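Local coordinates for protein halogenase PltM (Pseudomonas fluorescens, PDB 6BZN) that halogenates phenolic substrates, accepting more than one halide, and is a flavoprotein that binds FAD, at residues A[25-30]-A[50-55]; A[188-193]-A[337-342]; A[423-428]-A[507-512]. All coordinates share one frame; numbering follows the deposited sequence.

Interaction 1 of 3, residues A[25-30]-A[50-55]; sequences DVIIIG and LILDSA. With CA (calcium ion), chain E.
Four backbone hydrogen bonds join strand 26-29 and the following G30 to strand 50-52, in parallel. L50 N gives to V26 O (3.0 Å), L50 O takes from I28 N, I28 O takes from L52 N, and G30 N closes the run on L52 O (2.8 Å) in an almost straight bond, 178° at the hydrogen.

Side chains alternate between the two faces. On one, the I27 and L52 side chains cross, CG2 of I27 coming within 3.7 Å of CD1 of L52; this methyl stands anti to the backbone N of I27 (CG1 at chi1 -72°), which aims it along the sheet at the leucine. The same face carries L50 and I29; V184 lies against I27 and L50, and I189 against I27 and I29. On the other, CB of I28 meets CG1 of I51 at 4.2 Å, with A192 alongside.

At G30, phi 107°, a side chain would press on the preceding carbonyl O, so glycine fits here; its own carbonyl O is buried without a partner. D53 OD1 is met from above the carboxylate plane by A55 N (2.9 Å), forming an Asx turn, while OD2 is held by S31 OG and a salt bridge to R59. At the far end D25 chelates a calcium ion through OD1 and OD2 (2.3 Å for OD2).

The arrangement is the beta-alpha-beta start of a Rossmann-type fold. D53 and R59 both bind FAD in this protein, so the S31 hydrogen bond, Asx turn and salt bridge probably hold the carboxylate oriented for the cofactor.

Interaction 2 of 3, residues A[188-193]-A[337-342]; sequences FIIDAA and CLLPQA
A single carbonyl, D191 O, joins strand, helix start and a bridging water at this contact: it accepts L339 N at 2.9 Å, with the donor tilted 27° from the carbonyl plane, and a hydrogen bond from the water. That water also donates to A193 O and accepts from A342 N at 2.9 Å. It thereby joins the two backbones where A193 O and A342 N face each other at too poor an angle to bond directly.

Before this point the chains pair as parallel strands. C337 N gives to I189 O (3.0 Å) and C337 O takes D191 N, with a CA-H contact from I190 to the same oxygen.

L339, in the N-cap position of the short helix that follows, takes part in two of the apolar contacts. Its side chain crosses that of I190, CG of L339 lying 3.7 Å from CG2 of I190, and its CD1 reaches CB of A192. On the opposite face of the sheet CB of A342 lies 3.8 Å from CG of D191. A chi1 of -165° puts this CG anti to the backbone N, which places the carboxylate for A193 N; OD1 takes that N-H nearly along the C-O axis to make an Asx turn, and OD2 bonds to S197 OG. The F188 ring approaches C337 obliquely, CZ of F188 lying 3.9 Å from CB of C337.

Q341, whose CB touches A193 O, binds FAD in this protein, and its carbonyl O is held by the hydroxyl of Y326, another FAD-binding residue. Strand 188-191 continues the sheet from strand 24-29 to the edge strand 336-338; helix 198-203 packs on I189, D191 and L338, while helix 352-374 covers F188, C337 and P340.

Interaction 3 of 3, residues A[423-428]-A[507-512]; sequences GSNLGS and LPLGYS
N425 gives up the most surface here, and its amide makes the one hydrogen bond across the contact. ND2 donates to Y511 OH at 2.6 Å, short and nearly straight (169° at the hydrogen), with the hydroxyl oxygen almost in the amide plane. The nitrogen arrives at the edge of the tyrosine ring, and the amide and ring planes are turned 34° apart. With CG anti to its carbonyl carbon (chi1 -67°), the asparagine side chain projects from the helix toward the loop. The L509 side chain crosses the amide, its CD2 coming within 3.4 Å of ND2 of N425, while CB of L509 lies over one face of the Y511 ring, toward its rim, so that the leucine lines both partners of the bond.

L507, second in buried surface, spreads its branches over two helix residues. CD1 packs 3.8 Å from CB of N425; CD2 meets CD2 of L426 at 4.0 Å, the two leucines running antiparallel alongside one another. A hydrogen bond and apolar packing thus lie side by side between loop and helix.

This is structural packing away from the FAD and calcium sites. It joins the long helix 410-441 to the loop that follows helix 488-502. Y511 also leans on I499 of that helix and on L421 and S422 of helix 410-441, and its carbonyl O accepts from R418; K521 touches N425.

Interactions 1 and 2 belong to one parallel sheet and lie about 10 Å apart between centres. Its strand order places 49-52, 24-29, 188-191 and 336-338 side by side, and the two contacts meet at the middle pair, where I27 O and I29 O probably accept from I190 N and A192 N. Segments distant in sequence thus form one sheet, consistent with a shared frame for FAD. Interaction 3 comes in the helical C-terminal part, on the opposite side of the chain's centre, with centres about 39 Å from interaction 1 and 32 Å from interaction 2. Along the chain interaction 1 closes first, then 2 opens, then 3.

Interaction 1 of 3, residues A[25-30]-A[50-55]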
loop_
_atom_site.group_PDB
_atom_site.type_symbol
_atom_site.label_atom_id
_atom_site.label_comp_id
_atom_site.label_asym_id
_atom_site.label_seq_id
_atom_site.Cartn_x
_atom_site.Cartn_y
_atom_site.Cartn_z
ATOM N N ASP A 25 21.008 -20.174 -0.150
ATOM C CA ASP A 25 20.443 -19.988 1.194
ATOM C C ASP A 25 18.942 -19.759 1.102
ATOM O O ASP A 25 18.173 -20.404 1.803
ATOM C CB ASP A 25 21.104 -18.822 1.921
ATOM C CG ASP A 25 22.558 -19.100 2.251
ATOM O OD1 ASP A 25 22.803 -19.969 3.107
ATOM O OD2 ASP A 25 23.433 -18.475 1.623
ATOM N N VAL A 26 18.540 -18.843 0.218
ATOM C CA VAL A 26 17.145 -18.445 0.064
ATOM C C VAL A 26 16.739 -18.368 -1.413
ATOM O O VAL A 26 17.475 -17.829 -2.244
ATOM C CB VAL A 26 16.873 -17.077 0.733
ATOM C CG1 VAL A 26 15.391 -16.725 0.686
ATOM C CG2 VAL A 26 17.361 -17.072 2.172
ATOM N N ILE A 27 15.568 -18.915 -1.721
ATOM C CA ILE A 27 14.893 -18.693 -2.992
ATOM C C ILE A 27 13.762 -17.697 -2.747
ATOM O O ILE A 27 13.021 -17.796 -1.750
ATOM C CB ILE A 27 14.379 -20.009 -3.603
ATOM C CG1 ILE A 27 15.570 -20.823 -4.112
ATOM C CG2 ILE A 27 13.426 -19.755 -4.763
ATOM C CD1 ILE A 27 15.284 -22.294 -4.324
ATOM N N ILE A 28 13.648 -16.724 -3.646
ATOM C CA ILE A 28 12.607 -15.705 -3.587
ATOM C C ILE A 28 11.782 -15.811 -4.865
ATOM O O ILE A 28 12.339 -15.731 -5.952
ATOM C CB ILE A 28 13.200 -14.292 -3.478
ATOM C CG1 ILE A 28 14.002 -14.157 -2.181
ATOM C CG2 ILE A 28 12.096 -13.233 -3.469
ATOM C CD1 ILE A 28 14.809 -12.889 -2.082
ATOM N N ILE A 29 10.476 -16.016 -4.728
ATOM C CA ILE A 29 9.565 -16.023 -5.868
ATOM C C ILE A 29 9.037 -14.598 -6.056
ATOM O O ILE A 29 8.421 -14.046 -5.148
ATOM C CB ILE A 29 8.382 -16.988 -5.679
ATOM C CG1 ILE A 29 8.865 -18.409 -5.346
ATOM C CG2 ILE A 29 7.546 -17.060 -6.954
ATOM C CD1 ILE A 29 7.792 -19.216 -4.655
ATOM N N GLY A 30 9.272 -14.023 -7.239
ATOM C CA GLY A 30 8.828 -12.670 -7.587
ATOM C C GLY A 30 9.983 -11.679 -7.622
ATOM O O GLY A 30 10.750 -11.568 -6.662
ATOM N N LEU A 50 18.563 -16.612 -4.760
ATOM C CA LEU A 50 18.064 -16.819 -6.110
ATOM C C LEU A 50 16.650 -16.270 -6.192
ATOM O O LEU A 50 15.755 -16.714 -5.445
ATOM C CB LEU A 50 18.035 -18.299 -6.473
ATOM C CG LEU A 50 17.477 -18.622 -7.870
ATOM C CD1 LEU A 50 18.287 -17.919 -8.961
ATOM C CD2 LEU A 50 17.453 -20.129 -8.084
ATOM N N ILE A 51 16.460 -15.308 -7.093
ATOM C CA ILE A 51 15.157 -14.742 -7.367
ATOM C C ILE A 51 14.601 -15.369 -8.641
ATOM O O ILE A 51 15.253 -15.324 -9.687
ATOM C CB ILE A 51 15.244 -13.210 -7.527
ATOM C CG1 ILE A 51 15.809 -12.584 -6.256
ATOM C CG2 ILE A 51 13.883 -12.617 -7.857
ATOM C CD1 ILE A 51 16.124 -11.111 -6.392
ATOM N N LEU A 52 13.398 -15.925 -8.548
ATOM C CA LEU A 52 12.716 -16.580 -9.676
ATOM C C LEU A 52 11.475 -15.815 -10.034
ATOM O O LEU A 52 10.731 -15.453 -9.146
ATOM C CB LEU A 52 12.286 -17.984 -9.271
ATOM C CG LEU A 52 13.403 -18.941 -8.886
ATOM C CD1 LEU A 52 12.807 -20.263 -8.417
ATOM C CD2 LEU A 52 14.383 -19.148 -10.039
ATOM N N ASP A 53 11.232 -15.572 -11.322
ATOM C CA ASP A 53 9.987 -14.928 -11.748
ATOM C C ASP A 53 9.523 -15.508 -13.073
ATOM O O ASP A 53 10.339 -15.678 -13.989
ATOM C CB ASP A 53 10.187 -13.414 -11.907
ATOM C CG ASP A 53 8.866 -12.623 -11.822
ATOM O OD1 ASP A 53 7.788 -13.167 -12.179
ATOM O OD2 ASP A 53 8.911 -11.448 -11.383
ATOM N N SER A 54 8.224 -15.775 -13.180
ATOM C CA SER A 54 7.639 -16.239 -14.443
ATOM C C SER A 54 7.509 -15.094 -15.438
ATOM O O SER A 54 7.469 -15.314 -16.650
ATOM C CB SER A 54 6.282 -16.914 -14.228
ATOM O OG SER A 54 5.367 -16.016 -13.632
ATOM N N ALA A 55 7.436 -13.867 -14.927
ATOM C CA ALA A 55 7.357 -12.686 -15.776
ATOM C C ALA A 55 8.767 -12.188 -16.090
ATOM O O ALA A 55 9.765 -12.785 -15.664
ATOM C CB ALA A 55 6.551 -11.608 -15.071
HETATM CA CA CA E . 25.256 -19.728 2.319
HETATM O O HOH W 1 24.288 -21.438 1.042
#

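Interaction 2 of 3, residues A[188-193]-A[337-342]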
loop_
_atom_site.group_PDB
_atom_site.type_symbol
_atom_site.label_atom_id
_atom_site.label_comp_id
_atom_site.label_asym_id
_atom_site.label_seq_id
_atom_site.Cartn_x
_atom_site.Cartn_y
_atom_site.Cartn_z
ATOM N N PHE A 188 15.411 -22.074 2.521
ATOM C CA PHE A 188 14.204 -21.291 2.830
ATOM C C PHE A 188 13.654 -20.663 1.552
ATOM O O PHE A 188 14.427 -20.306 0.648
ATOM C CB PHE A 188 14.581 -20.184 3.803
ATOM C CG PHE A 188 13.425 -19.568 4.554
ATOM C CD1 PHE A 188 12.780 -20.269 5.559
ATOM C CD2 PHE A 188 13.043 -18.252 4.313
ATOM C CE1 PHE A 188 11.748 -19.694 6.291
ATOM C CE2 PHE A 188 12.026 -17.658 5.048
ATOM C CZ PHE A 188 11.371 -18.379 6.035
ATOM N N ILE A 189 12.335 -20.532 1.481
ATOM C CA ILE A 189 11.687 -19.916 0.311
ATOM C C ILE A 189 10.779 -18.765 0.760
ATOM O O ILE A 189 10.002 -18.905 1.697
ATOM C CB ILE A 189 10.968 -20.958 -0.586
ATOM C CG1 ILE A 189 10.450 -20.305 -1.870
ATOM C CG2 ILE A 189 9.826 -21.689 0.118
ATOM C CD1 ILE A 189 10.257 -21.300 -3.008
ATOM N N ILE A 190 10.929 -17.619 0.107
ATOM C CA ILE A 190 10.102 -16.439 0.372
ATOM C C ILE A 190 9.214 -16.199 -0.838
ATOM O O ILE A 190 9.712 -16.055 -1.951
ATOM C CB ILE A 190 10.964 -15.201 0.654
ATOM C CG1 ILE A 190 11.779 -15.447 1.917
ATOM C CG2 ILE A 190 10.102 -13.946 0.829
ATOM C CD1 ILE A 190 12.874 -14.433 2.154
ATOM N N ASP A 191 7.905 -16.168 -0.619
ATOM C CA ASP A 191 6.968 -15.854 -1.678
ATOM C C ASP A 191 6.724 -14.349 -1.711
ATOM O O ASP A 191 5.968 -13.806 -0.884
ATOM C CB ASP A 191 5.641 -16.586 -1.506
ATOM C CG ASP A 191 4.789 -16.560 -2.769
ATOM O OD1 ASP A 191 4.918 -15.621 -3.595
ATOM O OD2 ASP A 191 3.991 -17.511 -2.945
ATOM N N ALA A 192 7.332 -13.700 -2.696
ATOM C CA ALA A 192 7.218 -12.262 -2.903
ATOM C C ALA A 192 6.331 -11.961 -4.107
ATOM O O ALA A 192 6.380 -10.864 -4.658
ATOM C CB ALA A 192 8.611 -11.663 -3.100
ATOM N N ALA A 193 5.514 -12.924 -4.515
ATOM C CA ALA A 193 4.573 -12.726 -5.617
ATOM C C ALA A 193 3.276 -12.079 -5.080
ATOM O O ALA A 193 3.184 -11.721 -3.925
ATOM C CB ALA A 193 4.290 -14.055 -6.290
ATOM N N CYS A 337 8.165 -18.331 4.054
ATOM C CA CYS A 337 7.412 -17.163 4.476
ATOM C C CYS A 337 6.746 -16.575 3.242
ATOM O O CYS A 337 7.374 -16.466 2.175
ATOM C CB CYS A 337 8.314 -16.129 5.137
ATOM S SG CYS A 337 7.494 -14.535 5.445
ATOM N N LEU A 338 5.466 -16.238 3.391
ATOM C CA LEU A 338 4.747 -15.459 2.403
ATOM C C LEU A 338 4.874 -14.000 2.798
ATOM O O LEU A 338 4.548 -13.627 3.924
ATOM C CB LEU A 338 3.262 -15.826 2.369
ATOM C CG LEU A 338 2.824 -17.087 1.629
ATOM C CD1 LEU A 338 3.661 -18.295 1.954
ATOM C CD2 LEU A 338 1.347 -17.344 1.869
ATOM N N LEU A 339 5.346 -13.177 1.874
ATOM C CA LEU A 339 5.304 -11.740 2.087
ATOM C C LEU A 339 3.853 -11.238 1.991
ATOM O O LEU A 339 2.947 -11.992 1.598
ATOM C CB LEU A 339 6.245 -11.030 1.114
ATOM C CG LEU A 339 7.741 -11.158 1.398
ATOM C CD1 LEU A 339 8.489 -10.316 0.372
ATOM C CD2 LEU A 339 8.137 -10.735 2.800
ATOM N N PRO A 340 3.606 -9.971 2.384
ATOM C CA PRO A 340 2.202 -9.536 2.495
ATOM C C PRO A 340 1.321 -9.683 1.272
ATOM O O PRO A 340 0.214 -10.180 1.422
ATOM C CB PRO A 340 2.328 -8.078 2.916
ATOM C CG PRO A 340 3.535 -8.117 3.791
ATOM C CD PRO A 340 4.499 -9.012 3.055
ATOM N N GLN A 341 1.777 -9.316 0.078
ATOM C CA GLN A 341 0.926 -9.495 -1.119
ATOM C C GLN A 341 0.494 -10.947 -1.355
ATOM O O GLN A 341 -0.631 -11.197 -1.812
ATOM C CB GLN A 341 1.614 -8.989 -2.387
ATOM C CG GLN A 341 1.745 -7.493 -2.487
ATOM C CD GLN A 341 0.429 -6.786 -2.808
ATOM O OE1 GLN A 341 -0.014 -5.926 -2.045
ATOM N NE2 GLN A 341 -0.179 -7.117 -3.955
ATOM N N ALA A 342 1.390 -11.888 -1.064
ATOM C CA ALA A 342 1.071 -13.303 -1.157
ATOM C C ALA A 342 0.120 -13.774 -0.038
ATOM O O ALA A 342 -0.501 -14.822 -0.175
ATOM C CB ALA A 342 2.346 -14.123 -1.151
HETATM O O HOH W 2 4.162 -11.408 -1.609
#

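Interaction 3 of 3, residues A[423-428]-A[507-512]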
loop_
_atom_site.group_PDB
_atom_site.type_symbol
_atom_site.label_atom_id
_atom_site.label_comp_id
_atom_site.label_asym_id
_atom_site.label_seq_id
_atom_site.Cartn_x
_atom_site.Cartn_y
_atom_site.Cartn_z
ATOM N N GLY A 423 -4.371 8.324 13.117
ATOM C CA GLY A 423 -3.647 7.072 13.249
ATOM C C GLY A 423 -2.405 7.005 12.393
ATOM O O GLY A 423 -1.320 6.675 12.879
ATOM N N SER A 424 -2.565 7.328 11.111
ATOM C CA SER A 424 -1.430 7.382 10.202
ATOM C C SER A 424 -0.349 8.351 10.691
ATOM O O SER A 424 0.842 8.048 10.627
ATOM C CB SER A 424 -1.890 7.773 8.798
ATOM O OG SER A 424 -0.768 7.920 7.947
ATOM N N ASN A 425 -0.763 9.529 11.155
ATOM C CA ASN A 425 0.187 10.519 11.680
ATOM C C ASN A 425 0.983 9.971 12.873
ATOM O O ASN A 425 2.187 10.199 12.949
ATOM C CB ASN A 425 -0.523 11.811 12.112
ATOM C CG ASN A 425 -1.134 12.589 10.952
ATOM O OD1 ASN A 425 -0.810 12.389 9.765
ATOM N ND2 ASN A 425 -2.000 13.513 11.290
ATOM N N LEU A 426 0.317 9.241 13.776
ATOM C CA LEU A 426 0.991 8.604 14.917
ATOM C C LEU A 426 1.978 7.513 14.468
ATOM O O LEU A 426 3.109 7.485 14.934
ATOM C CB LEU A 426 -0.012 8.057 15.940
ATOM C CG LEU A 426 -0.632 9.108 16.887
ATOM C CD1 LEU A 426 -1.837 8.550 17.608
ATOM C CD2 LEU A 426 0.367 9.621 17.913
ATOM N N GLY A 427 1.572 6.664 13.531
ATOM C CA GLY A 427 2.455 5.604 13.027
ATOM C C GLY A 427 3.678 6.153 12.317
ATOM O O GLY A 427 4.801 5.677 12.526
ATOM N N SER A 428 3.457 7.161 11.487
ATOM C CA SER A 428 4.546 7.844 10.795
ATOM C C SER A 428 5.547 8.455 11.777
ATOM O O SER A 428 6.748 8.296 11.623
ATOM C CB SER A 428 3.992 8.913 9.865
ATOM O OG SER A 428 3.110 8.307 8.929
ATOM N N LEU A 507 -1.647 13.553 18.160
ATOM C CA LEU A 507 -0.861 14.717 17.783
ATOM C C LEU A 507 -1.770 15.967 17.823
ATOM O O LEU A 507 -2.963 15.892 17.511
ATOM C CB LEU A 507 -0.213 14.555 16.400
ATOM C CG LEU A 507 0.751 13.374 16.198
ATOM C CD1 LEU A 507 1.424 13.519 14.838
ATOM C CD2 LEU A 507 1.789 13.274 17.303
ATOM N N PRO A 508 -1.213 17.118 18.207
ATOM C CA PRO A 508 -2.032 18.323 18.433
ATOM C C PRO A 508 -2.421 19.074 17.140
ATOM O O PRO A 508 -2.147 20.273 17.009
ATOM C CB PRO A 508 -1.122 19.165 19.336
ATOM C CG PRO A 508 0.249 18.845 18.846
ATOM C CD PRO A 508 0.216 17.381 18.465
ATOM N N LEU A 509 -3.087 18.387 16.211
ATOM C CA LEU A 509 -3.412 18.937 14.884
ATOM C C LEU A 509 -4.823 19.507 14.782
ATOM O O LEU A 509 -5.164 20.100 13.769
ATOM C CB LEU A 509 -3.190 17.892 13.780
ATOM C CG LEU A 509 -1.765 17.835 13.214
ATOM C CD1 LEU A 509 -0.716 17.617 14.275
ATOM C CD2 LEU A 509 -1.633 16.787 12.121
ATOM N N GLY A 510 -5.645 19.350 15.815
ATOM C CA GLY A 510 -7.002 19.889 15.753
ATOM C C GLY A 510 -7.925 19.033 14.899
ATOM O O GLY A 510 -8.707 19.545 14.100
ATOM N N TYR A 511 -7.848 17.725 15.108
ATOM C CA TYR A 511 -8.670 16.766 14.371
ATOM C C TYR A 511 -10.166 16.945 14.612
ATOM O O TYR A 511 -10.958 16.619 13.741
ATOM C CB TYR A 511 -8.292 15.334 14.731
ATOM C CG TYR A 511 -6.869 14.976 14.442
ATOM C CD1 TYR A 511 -6.423 14.783 13.128
ATOM C CD2 TYR A 511 -5.960 14.801 15.476
ATOM C CE1 TYR A 511 -5.105 14.443 12.869
ATOM C CE2 TYR A 511 -4.656 14.446 15.224
ATOM C CZ TYR A 511 -4.231 14.273 13.923
ATOM O OH TYR A 511 -2.920 13.922 13.726
ATOM N N SER A 512 -10.565 17.460 15.778
ATOM C CA SER A 512 -11.999 17.652 16.049
ATOM C C SER A 512 -12.606 18.915 15.416
ATOM O O SER A 512 -13.823 19.112 15.491
ATOM C CB SER A 512 -12.267 17.672 17.545
ATOM O OG SER A 512 -11.692 18.827 18.127
#